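Local coordinates for vacuolar protein sorting 29 (Cryptosporidium parvum, PDB 2A22), which probably serves in vacuolar protein sorting as the VPS29 subunit of a retromer-like complex, built on a metallophosphoesterase-like fold, at residues 30-44 and 163-175. Sequence-based numbering, arbitrary orientation.
Sequences LIGDLKIPYGAKELP and FLNPGTATGAFSA
In this calcineurin-like phosphoesterase fold, the loops leaving strands 26-31 and 161-165, one from each sheet of the sandwich, pack together, and three successive carbonyls of the first, those of Gly32, Asp33 and Leu34, are taken up by residues 168-170 of the second. Ala169 N gives Gly32 O a nearly straight bond of 3.0 Å, 164° at the hydrogen. With chi1 at 166°, Thr168 swings OG1 away from its backbone N and over to Asp33 O, to which it donates at 2.7 Å. Thr170 OG1 likewise donates, to Leu34 O, but from the flank, with a C=O...OG1 angle of 125°; it also accepts from Ala172 N, closing an ST turn. The Thr170 methyl, CG2, packs beside the same carbonyl and lies 3.8 Å from Ile36 CD1, near Leu43 CD2. Ala169 CB fits among Ile31, Leu34 and Leu43, 3.6 Å from Ile31 CG1. At the strand ends, Pro166 CB rests 3.3 Å from Leu30 O, and Leu30 and Leu164 meet through their CD1 methyls. The Asp33 side chain touches residues of a possible, unconfirmed vacant metal site (Asp87, His120, His149), and its OD2 accepts from His149 N, which would place the contact beside the equivalent of the metal centre in enzymes of this superfamily. A water 2.6 Å from Asp33 OD2 links that oxygen to Gly167 O, and a second water joins Asp33 OD2 to Asn165 OD1, which also receives Gly167 N in an Asx turn.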
ATOM      1  N   LEU A  30      -3.349  -1.531   2.906  1.00 16.54           N
ATOM      2  CA  LEU A  30      -2.288  -1.324   1.899  1.00 16.07           C
ATOM      3  C   LEU A  30      -2.856  -0.414   0.828  1.00 16.40           C
ATOM      4  O   LEU A  30      -3.892  -0.730   0.212  1.00 17.02           O
ATOM      5  CB  LEU A  30      -1.837  -2.660   1.296  1.00 14.45           C
ATOM      6  CG  LEU A  30      -1.612  -3.812   2.303  1.00 14.27           C
ATOM      7  CD1 LEU A  30      -1.214  -5.109   1.598  1.00 11.65           C
ATOM      8  CD2 LEU A  30      -0.523  -3.402   3.294  1.00  9.50           C
ATOM      9  N   ILE A  31      -2.202   0.732   0.624  1.00 14.68           N
ATOM     10  CA  ILE A  31      -2.798   1.823  -0.148  1.00 13.98           C
ATOM     11  C   ILE A  31      -1.675   2.725  -0.686  1.00 16.77           C
ATOM     12  O   ILE A  31      -0.593   2.806  -0.084  1.00 18.40           O
ATOM     13  CB  ILE A  31      -3.867   2.565   0.736  1.00 13.17           C
ATOM     14  CG1 ILE A  31      -4.831   3.373  -0.118  1.00 14.41           C
ATOM     15  CG2 ILE A  31      -3.206   3.337   1.952  1.00 11.42           C
ATOM     16  CD1 ILE A  31      -6.004   3.975   0.657  1.00 13.81           C
ATOM     17  N   GLY A  32      -1.875   3.329  -1.852  1.00 14.76           N
ATOM     18  CA  GLY A  32      -0.934   4.338  -2.322  1.00 13.77           C
ATOM     19  C   GLY A  32      -1.277   4.901  -3.702  1.00 16.39           C
ATOM     20  O   GLY A  32      -2.361   4.646  -4.248  1.00 12.62           O
ATOM     21  N   ASP A  33      -0.360   5.710  -4.239  1.00 14.85           N
ATOM     22  CA  ASP A  33      -0.477   6.241  -5.606  1.00 14.65           C
ATOM     23  C   ASP A  33      -1.801   6.961  -5.771  1.00 14.64           C
ATOM     24  O   ASP A  33      -2.520   6.736  -6.768  1.00 15.96           O
ATOM     25  CB  ASP A  33      -0.312   5.100  -6.615  1.00 12.16           C
ATOM     26  CG  ASP A  33       1.133   4.613  -6.684  1.00 19.85           C
ATOM     27  OD1 ASP A  33       2.023   5.470  -6.889  1.00 19.17           O
ATOM     28  OD2 ASP A  33       1.385   3.405  -6.514  1.00 19.75           O
ATOM     29  N   LEU A  34      -2.121   7.774  -4.754  1.00 13.06           N
ATOM     30  CA  LEU A  34      -3.279   8.665  -4.735  1.00 13.24           C
ATOM     31  C   LEU A  34      -3.105   9.762  -5.759  1.00 14.06           C
ATOM     32  O   LEU A  34      -4.032  10.060  -6.510  1.00 14.18           O
ATOM     33  CB  LEU A  34      -3.493   9.290  -3.343  1.00  8.80           C
ATOM     34  CG  LEU A  34      -4.121   8.435  -2.229  1.00 16.50           C
ATOM     35  CD1 LEU A  34      -3.220   7.265  -1.767  1.00 14.53           C
ATOM     36  CD2 LEU A  34      -4.443   9.349  -1.035  1.00 17.11           C
ATOM     37  N   LYS A  35      -1.920  10.362  -5.784  1.00 13.97           N
ATOM     38  CA  LYS A  35      -1.613  11.417  -6.756  1.00 16.80           C
ATOM     39  C   LYS A  35      -2.623  12.577  -6.710  1.00 15.36           C
ATOM     40  O   LYS A  35      -3.004  13.132  -7.739  1.00 15.02           O
ATOM     41  CB  LYS A  35      -1.476  10.832  -8.169  1.00 16.05           C
ATOM     42  CG  LYS A  35      -0.168  10.111  -8.314  1.00 21.27           C
ATOM     43  CD  LYS A  35      -0.062   9.309  -9.576  1.00 21.34           C
ATOM     44  CE  LYS A  35       1.080   8.305  -9.384  1.00 31.70           C
ATOM     45  NZ  LYS A  35       1.634   7.775 -10.641  1.00 28.04           N
ATOM     46  N   ILE A  36      -3.058  12.903  -5.500  1.00 16.55           N
ATOM     47  CA  ILE A  36      -3.897  14.075  -5.230  1.00 17.34           C
ATOM     48  C   ILE A  36      -2.967  15.240  -4.923  1.00 18.60           C
ATOM     49  O   ILE A  36      -2.014  15.063  -4.157  1.00 15.37           O
ATOM     50  CB  ILE A  36      -4.851  13.821  -4.008  1.00 18.30           C
ATOM     51  CG1 ILE A  36      -5.755  12.609  -4.277  1.00 16.52           C
ATOM     52  CG2 ILE A  36      -5.702  15.014  -3.742  1.00 15.25           C
ATOM     53  CD1 ILE A  36      -6.632  12.221  -3.100  1.00 15.09           C
ATOM     54  N   PRO A  37      -3.223  16.431  -5.522  1.00 20.30           N
ATOM     55  CA  PRO A  37      -4.336  16.815  -6.434  1.00 20.53           C
ATOM     56  C   PRO A  37      -4.048  16.657  -7.947  1.00 20.91           C
ATOM     57  O   PRO A  37      -4.961  16.844  -8.770  1.00 23.82           O
ATOM     58  CB  PRO A  37      -4.535  18.290  -6.093  1.00 20.46           C
ATOM     59  CG  PRO A  37      -3.070  18.769  -5.889  1.00 21.82           C
ATOM     60  CD  PRO A  37      -2.319  17.579  -5.277  1.00 19.76           C
ATOM     61  N   TYR A  38      -2.825  16.274  -8.302  1.00 18.98           N
ATOM     62  CA  TYR A  38      -2.359  16.278  -9.695  1.00 21.93           C
ATOM     63  C   TYR A  38      -3.210  15.404 -10.619  1.00 20.76           C
ATOM     64  O   TYR A  38      -3.616  15.854 -11.688  1.00 19.93           O
ATOM     65  CB  TYR A  38      -0.890  15.801  -9.786  1.00 22.81           C
ATOM     66  CG  TYR A  38       0.037  16.426  -8.757  1.00 25.82           C
ATOM     67  CD1 TYR A  38       0.031  17.815  -8.513  1.00 24.24           C
ATOM     68  CD2 TYR A  38       0.926  15.632  -8.037  1.00 26.64           C
ATOM     69  CE1 TYR A  38       0.871  18.384  -7.571  1.00 25.34           C
ATOM     70  CE2 TYR A  38       1.780  16.187  -7.109  1.00 25.03           C
ATOM     71  CZ  TYR A  38       1.744  17.555  -6.865  1.00 25.47           C
ATOM     72  OH  TYR A  38       2.608  18.076  -5.937  1.00 25.20           O
ATOM     73  N   GLY A  39      -3.473  14.166 -10.195  1.00 18.19           N
ATOM     74  CA  GLY A  39      -4.170  13.192 -11.018  1.00 17.08           C
ATOM     75  C   GLY A  39      -5.570  12.842 -10.559  1.00 18.14           C
ATOM     76  O   GLY A  39      -6.286  12.118 -11.258  1.00 20.02           O
ATOM     77  N   ALA A  40      -5.947  13.333  -9.380  1.00 18.81           N
ATOM     78  CA  ALA A  40      -7.264  13.091  -8.761  1.00 18.68           C
ATOM     79  C   ALA A  40      -7.526  14.097  -7.628  1.00 18.83           C
ATOM     80  O   ALA A  40      -6.593  14.657  -7.082  1.00 19.08           O
ATOM     81  CB  ALA A  40      -7.345  11.691  -8.225  1.00 15.62           C
ATOM     82  N   LYS A  41      -8.790  14.328  -7.269  1.00 21.68           N
ATOM     83  CA  LYS A  41      -9.087  15.248  -6.157  1.00 24.96           C
ATOM     84  C   LYS A  41      -9.399  14.594  -4.805  1.00 22.33           C
ATOM     85  O   LYS A  41      -9.335  15.244  -3.751  1.00 24.11           O
ATOM     86  CB  LYS A  41     -10.201  16.249  -6.519  1.00 26.63           C
ATOM     87  CG  LYS A  41     -11.490  15.662  -7.020  1.00 35.80           C
ATOM     88  CD  LYS A  41     -12.609  16.717  -6.870  1.00 43.25           C
ATOM     89  CE  LYS A  41     -13.980  16.161  -7.210  1.00 43.36           C
ATOM     90  NZ  LYS A  41     -15.052  17.157  -6.874  1.00 48.88           N
ATOM     91  N   GLU A  42      -9.737  13.313  -4.835  1.00 21.74           N
ATOM     92  CA  GLU A  42     -10.291  12.653  -3.664  1.00 23.55           C
ATOM     93  C   GLU A  42     -10.294  11.149  -3.867  1.00 19.86           C
ATOM     94  O   GLU A  42     -10.112  10.657  -4.989  1.00 21.61           O
ATOM     95  CB  GLU A  42     -11.731  13.159  -3.402  1.00 21.38           C
ATOM     96  CG  GLU A  42     -12.669  12.807  -4.524  1.00 26.46           C
ATOM     97  CD  GLU A  42     -14.049  13.471  -4.442  1.00 28.62           C
ATOM     98  OE1 GLU A  42     -14.272  14.378  -3.596  1.00 30.71           O
ATOM     99  OE2 GLU A  42     -14.910  13.068  -5.262  1.00 33.70           O
ATOM    100  N   LEU A  43     -10.481  10.429  -2.768  1.00 19.27           N
ATOM    101  CA  LEU A  43     -10.747   8.984  -2.801  1.00 19.37           C
ATOM    102  C   LEU A  43     -12.202   8.775  -3.207  1.00 19.72           C
ATOM    103  O   LEU A  43     -13.055   9.617  -2.895  1.00 19.03           O
ATOM    104  CB  LEU A  43     -10.498   8.367  -1.418  1.00 18.11           C
ATOM    105  CG  LEU A  43      -9.035   8.396  -0.926  1.00 22.09           C
ATOM    106  CD1 LEU A  43      -8.966   8.027   0.561  1.00 23.26           C
ATOM    107  CD2 LEU A  43      -8.189   7.453  -1.721  1.00 20.99           C
ATOM    108  N   PRO A  44     -12.503   7.661  -3.903  1.00 19.44           N
ATOM    109  CA  PRO A  44     -13.900   7.368  -4.222  1.00 20.75           C
ATOM    110  C   PRO A  44     -14.738   7.377  -2.946  1.00 22.85           C
ATOM    111  O   PRO A  44     -14.281   6.900  -1.887  1.00 22.48           O
ATOM    112  CB  PRO A  44     -13.823   5.947  -4.784  1.00 19.79           C
ATOM    113  CG  PRO A  44     -12.473   5.899  -5.374  1.00 19.06           C
ATOM    114  CD  PRO A  44     -11.602   6.624  -4.425  1.00 17.66           C
ATOM    115  N   PHE A 163       4.109 -10.975  -2.633  1.00 19.65           N
ATOM    116  CA  PHE A 163       4.351  -9.685  -3.320  1.00 17.69           C
ATOM    117  C   PHE A 163       3.040  -8.998  -3.669  1.00 17.17           C
ATOM    118  O   PHE A 163       2.231  -9.543  -4.434  1.00 19.25           O
ATOM    119  CB  PHE A 163       5.184  -9.897  -4.586  1.00 19.41           C
ATOM    120  CG  PHE A 163       6.517 -10.528  -4.317  1.00 22.68           C
ATOM    121  CD1 PHE A 163       7.647  -9.736  -4.096  1.00 26.20           C
ATOM    122  CD2 PHE A 163       6.636 -11.909  -4.215  1.00 22.59           C
ATOM    123  CE1 PHE A 163       8.895 -10.320  -3.799  1.00 26.78           C
ATOM    124  CE2 PHE A 163       7.873 -12.501  -3.920  1.00 28.59           C
ATOM    125  CZ  PHE A 163       9.002 -11.698  -3.710  1.00 23.61           C
ATOM    126  N   LEU A 164       2.810  -7.831  -3.069  1.00 16.20           N
ATOM    127  CA  LEU A 164       1.527  -7.125  -3.200  1.00 13.78           C
ATOM    128  C   LEU A 164       1.755  -5.731  -3.780  1.00 15.53           C
ATOM    129  O   LEU A 164       2.757  -5.070  -3.455  1.00 15.02           O
ATOM    130  CB  LEU A 164       0.853  -7.021  -1.828  1.00 14.44           C
ATOM    131  CG  LEU A 164       0.774  -8.352  -1.025  1.00 15.89           C
ATOM    132  CD1 LEU A 164       0.279  -8.146   0.366  1.00  9.87           C
ATOM    133  CD2 LEU A 164      -0.148  -9.337  -1.735  1.00  8.68           C
ATOM    134  N   ASN A 165       0.837  -5.296  -4.636  1.00 11.49           N
ATOM    135  CA  ASN A 165       0.813  -3.916  -5.128  1.00 15.53           C
ATOM    136  C   ASN A 165      -0.641  -3.525  -5.063  1.00 14.05           C
ATOM    137  O   ASN A 165      -1.447  -4.126  -5.753  1.00 16.68           O
ATOM    138  CB  ASN A 165       1.349  -3.820  -6.574  1.00 14.78           C
ATOM    139  CG  ASN A 165       1.381  -2.390  -7.130  1.00 16.59           C
ATOM    140  OD1 ASN A 165       0.561  -1.534  -6.769  1.00 19.19           O
ATOM    141  ND2 ASN A 165       2.330  -2.139  -8.055  1.00 14.75           N
ATOM    142  N   PRO A 166      -0.980  -2.573  -4.177  1.00 12.74           N
ATOM    143  CA  PRO A 166      -2.360  -2.212  -3.936  1.00 14.25           C
ATOM    144  C   PRO A 166      -2.963  -1.365  -5.054  1.00 16.49           C
ATOM    145  O   PRO A 166      -4.162  -1.083  -5.016  1.00 16.55           O
ATOM    146  CB  PRO A 166      -2.277  -1.423  -2.625  1.00 14.58           C
ATOM    147  CG  PRO A 166      -0.975  -0.771  -2.673  1.00 14.24           C
ATOM    148  CD  PRO A 166      -0.066  -1.802  -3.308  1.00 12.51           C
ATOM    149  N   GLY A 167      -2.152  -1.022  -6.069  1.00 16.59           N
ATOM    150  CA  GLY A 167      -2.599  -0.198  -7.181  1.00 15.10           C
ATOM    151  C   GLY A 167      -2.759   1.253  -6.779  1.00 16.57           C
ATOM    152  O   GLY A 167      -2.251   1.685  -5.712  1.00 15.97           O
ATOM    153  N   THR A 168      -3.450   2.013  -7.629  1.00 15.39           N
ATOM    154  CA  THR A 168      -3.745   3.436  -7.319  1.00 14.19           C
ATOM    155  C   THR A 168      -5.058   3.520  -6.559  1.00 14.80           C
ATOM    156  O   THR A 168      -6.083   3.047  -7.042  1.00 15.02           O
ATOM    157  CB  THR A 168      -3.818   4.328  -8.606  1.00 13.14           C
ATOM    158  OG1 THR A 168      -4.420   5.573  -8.276  1.00 13.85           O
ATOM    159  CG2 THR A 168      -4.626   3.652  -9.757  1.00 12.19           C
ATOM    160  N   ALA A 169      -5.039   4.104  -5.367  1.00 14.46           N
ATOM    161  CA  ALA A 169      -6.251   4.239  -4.560  1.00 16.09           C
ATOM    162  C   ALA A 169      -7.318   5.136  -5.211  1.00 17.08           C
ATOM    163  O   ALA A 169      -8.488   5.057  -4.864  1.00 18.81           O
ATOM    164  CB  ALA A 169      -5.894   4.831  -3.195  1.00 15.71           C
ATOM    165  N   THR A 170      -6.883   6.072  -6.052  1.00 17.79           N
ATOM    166  CA  THR A 170      -7.780   7.101  -6.622  1.00 17.83           C
ATOM    167  C   THR A 170      -8.198   6.812  -8.078  1.00 17.92           C
ATOM    168  O   THR A 170      -9.138   7.422  -8.593  1.00 17.15           O
ATOM    169  CB  THR A 170      -7.123   8.510  -6.583  1.00 15.97           C
ATOM    170  OG1 THR A 170      -5.840   8.486  -7.248  1.00 17.49           O
ATOM    171  CG2 THR A 170      -6.973   8.990  -5.140  1.00 15.60           C
ATOM    172  N   GLY A 171      -7.488   5.900  -8.737  1.00 15.45           N
ATOM    173  CA  GLY A 171      -7.663   5.721 -10.174  1.00 18.25           C
ATOM    174  C   GLY A 171      -6.974   6.791 -11.017  1.00 17.92           C
ATOM    175  O   GLY A 171      -7.249   6.911 -12.220  1.00 20.15           O
ATOM    176  N   ALA A 172      -6.081   7.556 -10.394  1.00 16.25           N
ATOM    177  CA  ALA A 172      -5.225   8.518 -11.098  1.00 17.78           C
ATOM    178  C   ALA A 172      -4.504   7.830 -12.247  1.00 17.81           C
ATOM    179  O   ALA A 172      -4.118   6.646 -12.127  1.00 16.48           O
ATOM    180  CB  ALA A 172      -4.208   9.149 -10.129  1.00 16.81           C
ATOM    181  N   PHE A 173      -4.327   8.554 -13.356  1.00 16.88           N
ATOM    182  CA  PHE A 173      -3.741   7.944 -14.561  1.00 18.00           C
ATOM    183  C   PHE A 173      -2.221   7.790 -14.432  1.00 17.83           C
ATOM    184  O   PHE A 173      -1.531   8.704 -13.988  1.00 19.62           O
ATOM    185  CB  PHE A 173      -4.098   8.726 -15.849  1.00 15.10           C
ATOM    186  CG  PHE A 173      -3.680   8.038 -17.144  1.00 15.69           C
ATOM    187  CD1 PHE A 173      -4.538   7.132 -17.793  1.00 18.63           C
ATOM    188  CD2 PHE A 173      -2.460   8.331 -17.744  1.00 17.61           C
ATOM    189  CE1 PHE A 173      -4.155   6.498 -19.011  1.00 18.06           C
ATOM    190  CE2 PHE A 173      -2.076   7.720 -18.995  1.00 13.08           C
ATOM    191  CZ  PHE A 173      -2.912   6.796 -19.596  1.00 16.02           C
ATOM    192  N   SER A 174      -1.738   6.613 -14.825  1.00 17.65           N
ATOM    193  CA  SER A 174      -0.341   6.367 -15.160  1.00 17.36           C
ATOM    194  C   SER A 174      -0.312   5.605 -16.493  1.00 19.49           C
ATOM    195  O   SER A 174      -1.082   4.662 -16.683  1.00 16.92           O
ATOM    196  CB  SER A 174       0.309   5.483 -14.099  1.00 17.34           C
ATOM    197  OG  SER A 174       1.467   4.847 -14.633  1.00 15.05           O
ATOM    198  N   ALA A 175       0.581   5.986 -17.407  1.00 20.82           N
ATOM    199  CA  ALA A 175       0.705   5.257 -18.685  1.00 21.86           C
ATOM    200  C   ALA A 175       1.232   3.829 -18.507  1.00 22.08           C
ATOM    201  O   ALA A 175       1.133   3.000 -19.439  1.00 20.44           O
ATOM    202  CB  ALA A 175       1.601   6.034 -19.693  1.00 22.37           C
TER
HETATM  203  O   HOH W   1      -3.860   1.811  -3.373  1.00 16.00           O
HETATM  204  O   HOH W   2       0.622   0.875  -7.964  1.00 14.41           O
HETATM  205  O   HOH W   3       0.408   1.820  -4.706  1.00 18.27           O
HETATM  206  O   HOH W   4       0.956   9.141 -12.893  1.00 20.04           O
HETATM  207  O   HOH W   5      -5.841  11.059 -13.724  1.00 16.33           O
HETATM  208  O   HOH W   6     -10.844   9.096  -6.944  1.00 33.65           O